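PDB 1TWY: ABC transporter, periplasmic substrate-binding protein from Vibrio cholerae O1 biovar eltor, which probably binds phosphate in the periplasm and delivers it to an ABC-type transporter for uptake into the cell. Local coordinates for residues 28-34 with 55-61; 37-42 with 80-84. All blocks are in the same frame, centred on the assembly; numbering follows the deposited sequence.

Contact 1: 28-34 with 55-61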
loop_
_atom_site.group_PDB
_atom_site.type_symbol
_atom_site.label_atom_id
_atom_site.label_comp_id
_atom_site.label_asym_id
_atom_site.label_seq_id
_atom_site.Cartn_x
_atom_site.Cartn_y
_atom_site.Cartn_z
ATOM N N SER A 28 -8.384 -25.023 -17.675
ATOM C CA SER A 28 -8.567 -25.037 -16.202
ATOM C C SER A 28 -8.776 -23.608 -15.662
ATOM O O SER A 28 -8.801 -22.632 -16.412
ATOM C CB SER A 28 -7.380 -25.735 -15.538
ATOM O OG SER A 28 -6.433 -26.183 -16.512
ATOM N N GLU A 29 -8.964 -23.488 -14.362
ATOM C CA GLU A 29 -9.265 -22.158 -13.758
ATOM C C GLU A 29 -8.370 -22.015 -12.511
ATOM O O GLU A 29 -8.167 -22.972 -11.848
ATOM C CB GLU A 29 -10.745 -22.064 -13.391
ATOM C CG GLU A 29 -11.567 -21.015 -14.159
ATOM C CD GLU A 29 -12.617 -20.257 -13.308
ATOM O OE1 GLU A 29 -13.143 -20.828 -12.302
ATOM O OE2 GLU A 29 -12.922 -19.067 -13.636
ATOM N N ILE A 30 -7.793 -20.832 -12.282
ATOM C CA ILE A 30 -6.979 -20.544 -11.113
ATOM C C ILE A 30 -7.696 -19.340 -10.527
ATOM O O ILE A 30 -8.044 -18.453 -11.233
ATOM C CB ILE A 30 -5.515 -20.136 -11.489
ATOM C CG1 ILE A 30 -4.723 -21.346 -11.969
ATOM C CG2 ILE A 30 -4.764 -19.618 -10.332
ATOM C CD1 ILE A 30 -3.427 -20.978 -12.701
ATOM N N THR A 31 -7.856 -19.313 -9.232
ATOM C CA THR A 31 -8.565 -18.185 -8.581
ATOM C C THR A 31 -7.534 -17.569 -7.670
ATOM O O THR A 31 -6.978 -18.259 -6.809
ATOM C CB THR A 31 -9.683 -18.715 -7.761
ATOM O OG1 THR A 31 -10.579 -19.460 -8.590
ATOM C CG2 THR A 31 -10.520 -17.577 -7.096
ATOM N N ILE A 32 -7.229 -16.279 -7.852
ATOM C CA ILE A 32 -6.339 -15.608 -6.951
ATOM C C ILE A 32 -7.174 -14.495 -6.290
ATOM O O ILE A 32 -7.708 -13.640 -6.989
ATOM C CB ILE A 32 -5.042 -15.089 -7.718
ATOM C CG1 ILE A 32 -4.139 -14.309 -6.793
ATOM C CG2 ILE A 32 -5.371 -14.248 -8.925
ATOM C CD1 ILE A 32 -2.654 -14.157 -7.312
ATOM N N SER A 33 -7.193 -14.475 -4.972
ATOM C CA SER A 33 -8.110 -13.633 -4.206
ATOM C C SER A 33 -7.391 -12.829 -3.218
ATOM O O SER A 33 -6.477 -13.306 -2.556
ATOM C CB SER A 33 -9.106 -14.566 -3.505
ATOM O OG SER A 33 -9.641 -15.421 -4.528
ATOM N N GLY A 34 -7.913 -11.615 -2.980
ATOM C CA GLY A 34 -7.506 -10.820 -1.841
ATOM C C GLY A 34 -7.418 -9.335 -2.151
ATOM O O GLY A 34 -8.299 -8.756 -2.766
ATOM N N GLU A 55 -6.106 -21.421 -22.628
ATOM C CA GLU A 55 -7.067 -22.268 -21.902
ATOM C C GLU A 55 -7.076 -22.207 -20.336
ATOM O O GLU A 55 -7.793 -23.017 -19.682
ATOM C CB GLU A 55 -6.927 -23.707 -22.418
ATOM C CG GLU A 55 -7.220 -23.833 -23.935
ATOM C CD GLU A 55 -8.604 -23.315 -24.330
ATOM O OE1 GLU A 55 -9.641 -23.732 -23.714
ATOM O OE2 GLU A 55 -8.675 -22.486 -25.260
ATOM N N THR A 56 -6.375 -21.265 -19.691
ATOM C CA THR A 56 -6.539 -21.205 -18.224
ATOM C C THR A 56 -6.967 -19.832 -17.811
ATOM O O THR A 56 -6.266 -18.867 -18.108
ATOM C CB THR A 56 -5.307 -21.766 -17.487
ATOM O OG1 THR A 56 -4.171 -21.803 -18.335
ATOM C CG2 THR A 56 -5.482 -23.254 -17.271
ATOM N N TYR A 57 -8.179 -19.726 -17.271
ATOM C CA TYR A 57 -8.684 -18.453 -16.911
ATOM C C TYR A 57 -8.128 -18.195 -15.475
ATOM O O TYR A 57 -8.248 -19.051 -14.583
ATOM C CB TYR A 57 -10.194 -18.418 -16.986
ATOM C CG TYR A 57 -10.779 -17.101 -16.519
ATOM C CD1 TYR A 57 -10.426 -15.884 -17.145
ATOM C CD2 TYR A 57 -11.669 -17.061 -15.448
ATOM C CE1 TYR A 57 -10.971 -14.665 -16.701
ATOM C CE2 TYR A 57 -12.215 -15.866 -15.002
ATOM C CZ TYR A 57 -11.864 -14.676 -15.628
ATOM O OH TYR A 57 -12.410 -13.499 -15.155
ATOM N N VAL A 58 -7.464 -17.056 -15.299
ATOM C CA VAL A 58 -7.068 -16.601 -13.982
ATOM C C VAL A 58 -8.108 -15.587 -13.518
ATOM O O VAL A 58 -8.208 -14.470 -14.017
ATOM C CB VAL A 58 -5.596 -16.036 -13.950
ATOM C CG1 VAL A 58 -5.179 -15.580 -12.551
ATOM C CG2 VAL A 58 -4.599 -17.056 -14.340
ATOM N N ALA A 59 -8.858 -15.975 -12.534
ATOM C CA ALA A 59 -9.857 -15.117 -11.918
ATOM C C ALA A 59 -9.220 -14.286 -10.792
ATOM O O ALA A 59 -8.845 -14.867 -9.757
ATOM C CB ALA A 59 -10.952 -15.974 -11.364
ATOM N N VAL A 60 -9.175 -12.969 -10.954
ATOM C CA VAL A 60 -8.546 -12.111 -9.992
ATOM C C VAL A 60 -9.694 -11.537 -9.199
ATOM O O VAL A 60 -10.503 -10.805 -9.741
ATOM C CB VAL A 60 -7.685 -10.991 -10.660
ATOM C CG1 VAL A 60 -7.007 -10.077 -9.589
ATOM C CG2 VAL A 60 -6.651 -11.596 -11.543
ATOM N N GLN A 61 -9.701 -11.761 -7.907
ATOM C CA GLN A 61 -10.816 -11.398 -7.081
ATOM C C GLN A 61 -10.390 -10.401 -6.054
ATOM O O GLN A 61 -9.791 -10.753 -5.059
ATOM C CB GLN A 61 -11.379 -12.627 -6.334
ATOM C CG GLN A 61 -11.884 -13.703 -7.220
ATOM C CD GLN A 61 -12.554 -14.903 -6.490
ATOM O OE1 GLN A 61 -13.439 -15.556 -7.102
ATOM N NE2 GLN A 61 -12.252 -15.121 -5.231
#

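Contact 2: 37-42 with 80-84. With PO4 (phosphate ion), chain I.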
loop_
_atom_site.group_PDB
_atom_site.type_symbol
_atom_site.label_atom_id
_atom_site.label_comp_id
_atom_site.label_asym_id
_atom_site.label_seq_id
_atom_site.Cartn_x
_atom_site.Cartn_y
_atom_site.Cartn_z
ATOM N N SER A 37 -5.441 -3.663 -3.591
ATOM C CA SER A 37 -4.141 -2.981 -3.932
ATOM C C SER A 37 -3.339 -3.861 -4.942
ATOM O O SER A 37 -2.928 -3.414 -6.025
ATOM C CB SER A 37 -3.360 -2.634 -2.682
ATOM O OG SER A 37 -4.229 -1.967 -1.655
ATOM N N VAL A 38 -3.153 -5.119 -4.607
ATOM C CA VAL A 38 -2.420 -6.067 -5.458
ATOM C C VAL A 38 -3.188 -6.360 -6.679
ATOM O O VAL A 38 -2.635 -6.606 -7.767
ATOM C CB VAL A 38 -2.100 -7.321 -4.728
ATOM C CG1 VAL A 38 -1.169 -8.208 -5.612
ATOM C CG2 VAL A 38 -1.387 -7.004 -3.517
ATOM N N ALA A 39 -4.512 -6.326 -6.675
ATOM C CA ALA A 39 -5.295 -6.732 -7.826
ATOM C C ALA A 39 -5.064 -5.770 -9.043
ATOM O O ALA A 39 -5.226 -6.179 -10.137
ATOM C CB ALA A 39 -6.770 -6.746 -7.509
ATOM N N ARG A 40 -4.760 -4.533 -8.793
ATOM C CA ARG A 40 -4.478 -3.499 -9.858
ATOM C C ARG A 40 -3.334 -4.067 -10.758
ATOM O O ARG A 40 -3.497 -4.292 -11.949
ATOM C CB ARG A 40 -4.055 -2.178 -9.183
ATOM C CG ARG A 40 -5.202 -1.548 -8.309
ATOM C CD ARG A 40 -5.001 -0.045 -7.996
ATOM N NE ARG A 40 -4.751 0.673 -9.245
ATOM C CZ ARG A 40 -3.707 1.457 -9.487
ATOM N NH1 ARG A 40 -2.756 1.656 -8.568
ATOM N NH2 ARG A 40 -3.611 2.047 -10.670
ATOM N N ILE A 41 -2.267 -4.551 -10.164
ATOM C CA ILE A 41 -1.175 -5.115 -10.999
ATOM C C ILE A 41 -1.451 -6.548 -11.386
ATOM O O ILE A 41 -1.130 -6.964 -12.475
ATOM C CB ILE A 41 0.188 -4.905 -10.330
ATOM C CG1 ILE A 41 1.366 -5.247 -11.246
ATOM C CG2 ILE A 41 0.354 -5.726 -9.000
ATOM C CD1 ILE A 41 1.421 -4.380 -12.617
HETATM N N MSE A 42 -2.191 -7.292 -10.534
HETATM C CA MSE A 42 -2.461 -8.684 -10.894
HETATM C C MSE A 42 -3.332 -8.825 -12.112
HETATM O O MSE A 42 -3.186 -9.753 -12.893
HETATM C CB MSE A 42 -3.018 -9.536 -9.710
HETATM C CG MSE A 42 -3.200 -10.957 -9.897
HETATM SE SE MSE A 42 -1.394 -11.785 -10.145
HETATM C CE MSE A 42 -0.527 -11.275 -8.499
ATOM N N ALA A 80 -3.670 -16.480 -2.557
ATOM C CA ALA A 80 -4.180 -15.237 -2.017
ATOM C C ALA A 80 -3.134 -14.131 -2.307
ATOM O O ALA A 80 -1.937 -14.352 -2.468
ATOM C CB ALA A 80 -4.492 -15.329 -0.582
HETATM N N MSE A 81 -3.604 -12.875 -2.261
HETATM C CA MSE A 81 -2.719 -11.782 -2.394
HETATM C C MSE A 81 -3.055 -10.795 -1.223
HETATM O O MSE A 81 -4.230 -10.619 -0.886
HETATM C CB MSE A 81 -2.822 -11.135 -3.797
HETATM C CG MSE A 81 -4.090 -10.657 -4.131
HETATM SE SE MSE A 81 -4.185 -10.351 -6.171
HETATM C CE MSE A 81 -6.089 -10.424 -5.888
ATOM N N THR A 82 -2.040 -10.252 -0.595
ATOM C CA THR A 82 -2.225 -9.295 0.491
ATOM C C THR A 82 -1.362 -8.094 0.238
ATOM O O THR A 82 -0.390 -8.142 -0.432
ATOM C CB THR A 82 -1.886 -9.836 1.904
ATOM O OG1 THR A 82 -0.461 -10.032 2.074
ATOM C CG2 THR A 82 -2.597 -11.146 2.203
ATOM N N SER A 83 -1.746 -6.959 0.836
ATOM C CA SER A 83 -0.935 -5.780 0.901
ATOM C C SER A 83 -0.368 -5.436 2.275
ATOM O O SER A 83 -0.080 -4.257 2.615
ATOM C CB SER A 83 -1.756 -4.658 0.304
ATOM O OG SER A 83 -2.971 -4.539 1.095
ATOM N N ARG A 84 -0.209 -6.442 3.103
ATOM C CA ARG A 84 0.303 -6.357 4.464
ATOM C C ARG A 84 0.864 -7.670 4.850
ATOM O O ARG A 84 0.543 -8.693 4.233
ATOM C CB ARG A 84 -0.770 -6.013 5.469
ATOM C CG ARG A 84 -1.893 -7.010 5.472
ATOM C CD ARG A 84 -2.890 -6.725 6.574
ATOM N NE ARG A 84 -4.053 -7.614 6.601
ATOM C CZ ARG A 84 -4.062 -8.823 7.162
ATOM N NH1 ARG A 84 -2.952 -9.352 7.612
ATOM N NH2 ARG A 84 -5.187 -9.557 7.175
HETATM P P PO4 I . -6.443 -4.238 0.445
HETATM O O1 PO4 I . -5.177 -4.020 -0.402
HETATM O O2 PO4 I . -6.710 -2.865 1.286
HETATM O O3 PO4 I . -7.712 -4.541 -0.435
HETATM O O4 PO4 I . -6.336 -5.289 1.529
#

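Contact 1: 28-34 with 55-61
With CG anti to the carbonyl carbon (chi1 -61°) and the chain extended beyond it, Q61 reaches across to strand 29-34 and lays its amide beside T31 and S33; T31 CG2, itself anti to the backbone N, meets Q61 CD at 3.4 Å. Q61 NE2 gives S33 OG a short but strongly bent, weak hydrogen bond (2.7 Å). On the same face, farther toward the N-terminal ends, E29 and Y57 run side by side with carboxylate and ring nearly coplanar, 14° apart, and E29 OE2 lies at the ring edge, 3.0 Å from Y57 CD2. The opposite face is apolar: I32 CG2 sits 3.9 Å from both V58 CG1 and V60 CG2, while F255 of helix 250-260 covers I30 and V58. Between the faces runs a regular ladder in which I30 and I32 each donate to and accept from strand 57-61; I30 N to Y57 O and A59 N to I30 O are both 2.9 Å. G34 N closes it on Q61 O, 2.9 Å away. These neighbouring parallel strands, 17° apart and joined through helix 36-52, form the beta-alpha-beta unit that opens this periplasmic binding protein fold.

Contact 2: 37-42 with 80-84
Helix 37-42 runs at 118° to strand 80-82, their axes 8.1 Å apart at closest approach; the nearest CA pairs are S37 with S83 and V38 with M81. M81, a selenomethionine, fills the gap between helix and strand. Its chi1 of 59° sets CG between the backbone N and the carbonyl carbon, and the extended chain beyond carries the selenium against the helix, between V38 and M42. The V38 and M81 side chains run antiparallel alongside each other, V38 CB and CG1 lying against M81 CB, CG and SE, with CG1 3.7 Å from SE. M81 SE also meets CB of selenomethionine M42 at 3.8 Å, while M81 CE ends against A39 CB. The other V38 branch, CG2, lies 3.4 Å from the backbone O of T82.

No hydrogen bond joins the two segments directly; a phosphate ion does so instead. Its O1 receives S37 OG at 2.6 Å and S83 OG at 2.7 Å, and the backbone S37 N adds a longer bond of 3.2 Å, so three donors grip one oxygen at the start of the helix. The helix dipole probably adds to the pull on the anion. S35, T36 and S65 bind the same ion through their hydroxyls, and R237 reaches S37 OG, an arrangement consistent with the substrate site of a phosphate receptor. Behind it, strand 236-243 packs against V38 and M42 through F239 and I241, V60 of strand 57-62 touches A39, M42 and M81, and helix 65-73 covers T82 on the other side of the sheet.

How the contacts relate
Contact 1 is a strand pair held by its backbone, its centre about 22 Å from the centre of the chain, and partly exposed near its N-terminal ends; contact 2 is a buried helix-on-strand contact, its centre about 9 Å from the centre of the chain, that relies on apolar side chains and a shared anion. Both belong to one sheet, because strand 29-34 also pairs with strand 79-82: S33 O lies 2.9 Å from M81 N, a probable hydrogen bond. Helix 36-52 connects the two strands of contact 1 and supplies one side of contact 2. M81 CE also packs against G34 N, so the selenomethionine side chain reaches the C-terminal end of the strand pair, next to the phosphate-binding region.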